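VP5 (Halorubrum pleomorphic virus 2, PDB 6QGI) probably fuses the viral envelope with the membrane of its haloarchaeal host, as a surface protein of a pleomorphic archaeal virus. Local coordinates at residues 38-41 / 42-46; 135-139 / 140-144; 236-239 / 240-244. All coordinates share one frame; numbering follows the deposited sequence.

Interaction 1: residues 38-41 / 42-46; sequences DALK and QQVYQ
Leu40 and Val44 meet one turn apart near the start of the alpha-helix 37-60, an i to i+4 contact on its buried face. Leu40 CD1 comes to 3.9 Å from Val44 CG2. Val44 holds CG1 anti to its own backbone N (chi1 163°), which leaves CG2 beside that N and pressed back on the preceding turn, 3.1 Å from Leu40 O. Packing is tight here: Thr130, Ile127 and Val131 of helix 91-133 cover the two side chains, and Val213 adds to the cover of Val44. The helix bond beneath them, Val44 N to Leu40 O, is short at 2.8 Å. Its neighbour from Tyr45 N to Lys41 O stretches to 3.2 Å, with the donor 36° out of the carbonyl plane.

The side of Asp38, Ala39, Gln42 and Gln43 is looser and more open to solvent, and its contacts run from side-chain stems to backbone oxygens. Asp38 OD2 is held by a hydrogen bond with Tyr215 OH. Gln42 CB sits 3.4 Å from Asp38 O. Gln43, with CG beside its backbone N (chi1 -78°), lays its stem along the preceding turn, so that its CG lies 3.4 Å from Ala39 O.

Interaction 2: residues 135-139 / 140-144; sequences PDIGK and GDVFL
Gly138 and Asp141 grip each other twice across a compact bend made of consecutive type I turns, in the loop between helix 91-133 and strand 155-159. The first bond runs from backbone to side chain: Gly138 N donates to Asp141 OD2 at 2.9 Å, nearly straight at 168°, OD2 accepting through its anti lone pair, away from OD1. Asp141 CG stands beside its own backbone N (chi1 -60°), which brings the carboxylate back over Gly138. The second is purely backbone, Asp141 N to Gly138 O at 3.1 Å.

Two further backbone bonds share one acceptor. Phe143 N reaches Lys139 O at 2.8 Å, almost in line with the C=O bond, while Val142 N approaches the same oxygen from well above the carbonyl plane at 3.3 Å. Lys139 O also lies at the edge of the Phe143 ring, near its plane, 3.4 Å from Phe143 CD2.

Apolar contact is lighter. Ile137 CG2 touches Asp141 CB at 3.9 Å and stands 4.3 Å from Val142 CG1. The extended Lys139 chain carries its charge away from the bend to a salt bridge with Asp155 and a hydrogen bond to Leu156 O.

Gly138 N, Gly138 O and Lys139 O thus all find partners within the bend, while Val142 and Leu144 also make backbone bonds to Gln214 and Thr212; the glycine N-H probably helps to stabilise the carboxylate in its charged form.

Interaction 3: residues 236-239 / 240-244; sequences DTVL and QNVRS
The flat guanidinium of Arg243 has Leu239 over one face: Leu239 CD1 stands 3.4 Å above the plane, offset toward the rim and 3.5 Å from Arg243 NE. The second methyl of the same residue sits near the end of the group, with Leu239 CD2 3.7 Å from Arg243 NH1. Arg243 NH2 hydrogen-bonds to Asn103 OD1 on helix 91-133. Arg243 reaches this place because its CG lies beside the backbone N (chi1 -83°) and the chain then runs extended to NE, with its stem passing over Leu239 O.

The amide of Asn241 is a second flat group. Thr237 CG2 lies 3.6 Å from Asn241 ND2, the two side chains running alongside each other, while Thr237 OG1 is bonded to Asp233 O one turn back.

On the buried face, Val238 CG1 and Val242 CG2 are 4.2 Å apart and point the same way. Backbone bonds join each pair; Asn241 N to Thr237 O is the shortest, at 2.8 Å. Ser244 OG hydrogen-bonds to Gln240 O at 2.9 Å, and Ser244 N reaches the same oxygen from the opposite face of its plane.

Valines toward helix 66-86, Leu239 against helix 91-133, and Thr237, Gln240, Asn241 and Ser244 toward solvent make this an amphipathic stretch of helix 225-253, packed lengthwise among the other long helices.

In the fold
All three contacts are local and partly buried, yet they sit in different settings of the same helical part. Interactions 1 and 2 touch each other, their centres 11 Å apart: Lys41 of helix 37-60 lays CG against Val142 and Ile137, so the bend 135-144 packs on that helix just beyond the end of helix 91-133. Interaction 3 lies far off, its centre 43 and 44 Å from the others, but it leans on the same helix 91-133 nearer its beginning. Interactions 1 and 3 both pair a buried aliphatic face with a polar outer one. Interaction 2 buries Ile137, Val142 and Phe143, exposes Asp136, Gly140 and Asp141, and adds a carboxylate bond to a backbone N-H.

Interaction 1: residues 38-41 / 42-46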
# COMPACT_ATOMS: atom_id res chain seq x y z
N ASP A 38 11.30 19.92 -21.71
CA ASP A 38 9.95 19.54 -21.29
C ASP A 38 9.87 18.07 -20.81
O ASP A 38 9.29 17.82 -19.75
CB ASP A 38 8.92 19.78 -22.41
CG ASP A 38 7.48 19.70 -21.94
OD1 ASP A 38 7.05 20.59 -21.17
OD2 ASP A 38 6.78 18.74 -22.34
N ALA A 39 10.45 17.13 -21.58
CA ALA A 39 10.48 15.69 -21.29
C ALA A 39 11.11 15.40 -19.93
O ALA A 39 10.59 14.55 -19.21
CB ALA A 39 11.23 14.94 -22.38
N LEU A 40 12.21 16.10 -19.57
CA LEU A 40 12.87 15.90 -18.27
C LEU A 40 11.93 16.33 -17.14
O LEU A 40 11.78 15.59 -16.18
CB LEU A 40 14.22 16.63 -18.17
CG LEU A 40 14.98 16.47 -16.84
CD1 LEU A 40 15.34 15.02 -16.57
CD2 LEU A 40 16.20 17.34 -16.79
N LYS A 41 11.29 17.49 -17.29
CA LYS A 41 10.34 18.04 -16.32
C LYS A 41 9.16 17.07 -16.12
O LYS A 41 8.73 16.85 -14.98
CB LYS A 41 9.85 19.42 -16.79
CG LYS A 41 10.96 20.47 -16.87
CD LYS A 41 10.44 21.90 -16.93
CE LYS A 41 10.30 22.41 -18.34
NZ LYS A 41 9.73 23.78 -18.37
N GLN A 42 8.70 16.47 -17.23
CA GLN A 42 7.62 15.49 -17.30
C GLN A 42 8.03 14.19 -16.62
O GLN A 42 7.28 13.67 -15.79
CB GLN A 42 7.25 15.25 -18.77
CG GLN A 42 6.26 14.11 -19.00
CD GLN A 42 5.42 14.30 -20.23
OE1 GLN A 42 4.20 14.49 -20.15
NE2 GLN A 42 6.03 14.22 -21.41
N GLN A 43 9.21 13.65 -16.98
CA GLN A 43 9.74 12.40 -16.46
C GLN A 43 10.14 12.50 -14.99
O GLN A 43 10.01 11.51 -14.29
CB GLN A 43 10.90 11.90 -17.31
CG GLN A 43 10.43 11.25 -18.60
CD GLN A 43 11.49 10.47 -19.33
OE1 GLN A 43 12.42 9.91 -18.75
NE2 GLN A 43 11.35 10.39 -20.63
N VAL A 44 10.60 13.69 -14.53
CA VAL A 44 10.93 13.93 -13.11
C VAL A 44 9.61 13.86 -12.31
O VAL A 44 9.57 13.24 -11.24
CB VAL A 44 11.70 15.28 -12.89
CG1 VAL A 44 11.67 15.72 -11.43
CG2 VAL A 44 13.13 15.19 -13.40
N TYR A 45 8.54 14.47 -12.86
CA TYR A 45 7.21 14.48 -12.26
C TYR A 45 6.64 13.07 -12.20
O TYR A 45 6.09 12.69 -11.17
CB TYR A 45 6.27 15.43 -13.05
CG TYR A 45 4.87 15.55 -12.47
CD1 TYR A 45 4.61 16.40 -11.40
CD2 TYR A 45 3.81 14.81 -12.99
CE1 TYR A 45 3.33 16.51 -10.86
CE2 TYR A 45 2.52 14.92 -12.47
CZ TYR A 45 2.29 15.77 -11.40
OH TYR A 45 1.03 15.88 -10.88
N GLN A 46 6.81 12.30 -13.29
CA GLN A 46 6.36 10.91 -13.40
C GLN A 46 7.14 10.00 -12.44
O GLN A 46 6.53 9.15 -11.79
CB GLN A 46 6.45 10.42 -14.85
CG GLN A 46 5.24 10.86 -15.68
CD GLN A 46 5.50 11.07 -17.15
OE1 GLN A 46 6.63 10.96 -17.66
NE2 GLN A 46 4.45 11.41 -17.88

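Interaction 2: residues 135-139 / 140-144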
# COMPACT_ATOMS: atom_id res chain seq x y z
N PRO A 135 21.43 21.28 -19.53
CA PRO A 135 21.88 22.64 -19.83
C PRO A 135 20.80 23.73 -19.75
O PRO A 135 21.14 24.90 -19.52
CB PRO A 135 22.38 22.52 -21.27
CG PRO A 135 21.65 21.36 -21.85
CD PRO A 135 21.53 20.40 -20.72
N ASP A 136 19.53 23.37 -19.96
CA ASP A 136 18.44 24.35 -20.01
C ASP A 136 17.61 24.41 -18.74
O ASP A 136 16.75 25.28 -18.63
CB ASP A 136 17.52 24.05 -21.21
CG ASP A 136 18.22 23.79 -22.53
OD1 ASP A 136 19.24 24.47 -22.81
OD2 ASP A 136 17.75 22.91 -23.29
N ILE A 137 17.86 23.50 -17.78
CA ILE A 137 17.04 23.41 -16.56
C ILE A 137 17.89 23.37 -15.29
O ILE A 137 18.97 22.78 -15.27
CB ILE A 137 16.13 22.15 -16.70
CG1 ILE A 137 15.08 22.37 -17.79
CG2 ILE A 137 15.46 21.70 -15.38
CD1 ILE A 137 14.46 21.18 -18.18
N GLY A 138 17.34 23.99 -14.25
CA GLY A 138 17.86 24.01 -12.88
C GLY A 138 16.83 23.41 -11.95
O GLY A 138 15.71 23.11 -12.37
N LYS A 139 17.20 23.20 -10.67
CA LYS A 139 16.32 22.59 -9.66
C LYS A 139 15.00 23.35 -9.48
O LYS A 139 13.96 22.70 -9.30
CB LYS A 139 17.05 22.45 -8.32
CG LYS A 139 18.13 21.39 -8.33
CD LYS A 139 18.80 21.24 -6.98
CE LYS A 139 20.00 20.33 -7.07
NZ LYS A 139 20.80 20.35 -5.82
N GLY A 140 15.03 24.67 -9.60
CA GLY A 140 13.87 25.54 -9.46
C GLY A 140 12.82 25.44 -10.55
O GLY A 140 11.71 25.95 -10.38
N ASP A 141 13.15 24.79 -11.68
CA ASP A 141 12.24 24.60 -12.81
C ASP A 141 11.40 23.33 -12.65
O ASP A 141 10.37 23.19 -13.33
CB ASP A 141 13.03 24.55 -14.14
CG ASP A 141 13.82 25.81 -14.43
OD1 ASP A 141 13.20 26.89 -14.56
OD2 ASP A 141 15.06 25.71 -14.54
N VAL A 142 11.82 22.41 -11.76
CA VAL A 142 11.10 21.15 -11.51
C VAL A 142 10.63 21.06 -10.04
O VAL A 142 9.62 20.40 -9.78
CB VAL A 142 11.90 19.89 -11.95
CG1 VAL A 142 12.06 19.84 -13.46
CG2 VAL A 142 13.26 19.79 -11.27
N PHE A 143 11.34 21.73 -9.10
CA PHE A 143 11.01 21.75 -7.66
C PHE A 143 10.53 23.12 -7.20
O PHE A 143 10.99 24.13 -7.73
CB PHE A 143 12.22 21.31 -6.81
CG PHE A 143 12.67 19.89 -7.04
CD1 PHE A 143 11.98 18.83 -6.47
CD2 PHE A 143 13.79 19.62 -7.81
CE1 PHE A 143 12.40 17.51 -6.68
CE2 PHE A 143 14.19 18.30 -8.05
CZ PHE A 143 13.50 17.26 -7.47
N LEU A 144 9.62 23.16 -6.20
CA LEU A 144 9.07 24.40 -5.63
C LEU A 144 10.20 25.25 -5.02
O LEU A 144 10.25 26.45 -5.25
CB LEU A 144 7.99 24.09 -4.58
CG LEU A 144 7.25 25.29 -3.97
CD1 LEU A 144 6.27 25.90 -4.95
CD2 LEU A 144 6.53 24.89 -2.71

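Interaction 3: residues 236-239 / 240-244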
# COMPACT_ATOMS: atom_id res chain seq x y z
N ASP A 236 8.75 1.74 16.50
CA ASP A 236 9.68 1.81 17.62
C ASP A 236 8.95 1.53 18.93
O ASP A 236 9.53 0.91 19.82
CB ASP A 236 10.38 3.19 17.66
CG ASP A 236 11.58 3.23 18.57
OD1 ASP A 236 12.60 2.58 18.23
OD2 ASP A 236 11.51 3.90 19.62
N THR A 237 7.68 1.97 19.04
CA THR A 237 6.81 1.74 20.20
C THR A 237 6.54 0.23 20.29
O THR A 237 6.65 -0.34 21.38
CB THR A 237 5.53 2.60 20.10
OG1 THR A 237 5.89 3.98 20.08
CG2 THR A 237 4.56 2.34 21.25
N VAL A 238 6.24 -0.41 19.14
CA VAL A 238 5.96 -1.85 19.02
C VAL A 238 7.18 -2.65 19.51
O VAL A 238 7.01 -3.55 20.33
CB VAL A 238 5.52 -2.23 17.57
CG1 VAL A 238 5.69 -3.72 17.29
CG2 VAL A 238 4.08 -1.80 17.32
N LEU A 239 8.40 -2.30 19.05
CA LEU A 239 9.64 -2.97 19.41
C LEU A 239 9.90 -2.90 20.92
O LEU A 239 10.27 -3.91 21.51
CB LEU A 239 10.83 -2.37 18.63
CG LEU A 239 12.25 -2.87 18.96
CD1 LEU A 239 12.43 -4.34 18.65
CD2 LEU A 239 13.28 -2.07 18.23
N GLN A 240 9.65 -1.74 21.54
CA GLN A 240 9.84 -1.52 22.97
C GLN A 240 8.78 -2.25 23.79
O GLN A 240 9.11 -2.83 24.82
CB GLN A 240 9.85 -0.02 23.30
CG GLN A 240 11.03 0.77 22.71
CD GLN A 240 12.40 0.28 23.12
OE1 GLN A 240 12.66 -0.03 24.29
NE2 GLN A 240 13.31 0.21 22.17
N ASN A 241 7.51 -2.22 23.33
CA ASN A 241 6.37 -2.86 24.01
C ASN A 241 6.44 -4.38 23.95
O ASN A 241 6.08 -5.03 24.93
CB ASN A 241 5.03 -2.38 23.43
CG ASN A 241 4.65 -0.94 23.76
OD1 ASN A 241 5.32 -0.24 24.53
ND2 ASN A 241 3.56 -0.48 23.17
N VAL A 242 6.89 -4.97 22.81
CA VAL A 242 6.99 -6.43 22.68
C VAL A 242 8.17 -6.92 23.54
O VAL A 242 8.02 -7.96 24.18
CB VAL A 242 7.06 -6.93 21.21
CG1 VAL A 242 7.16 -8.46 21.15
CG2 VAL A 242 5.84 -6.48 20.42
N ARG A 243 9.30 -6.18 23.59
CA ARG A 243 10.47 -6.52 24.43
C ARG A 243 10.10 -6.56 25.92
O ARG A 243 10.39 -7.54 26.59
CB ARG A 243 11.62 -5.52 24.21
CG ARG A 243 12.50 -5.80 23.00
CD ARG A 243 13.32 -4.57 22.67
NE ARG A 243 14.28 -4.80 21.60
CZ ARG A 243 15.07 -3.87 21.07
NH1 ARG A 243 15.00 -2.62 21.51
NH2 ARG A 243 15.92 -4.18 20.11
N SER A 244 9.46 -5.48 26.42
CA SER A 244 9.02 -5.34 27.81
C SER A 244 7.90 -6.33 28.14
O SER A 244 7.87 -6.89 29.24
CB SER A 244 8.55 -3.92 28.08
OG SER A 244 9.52 -2.96 27.68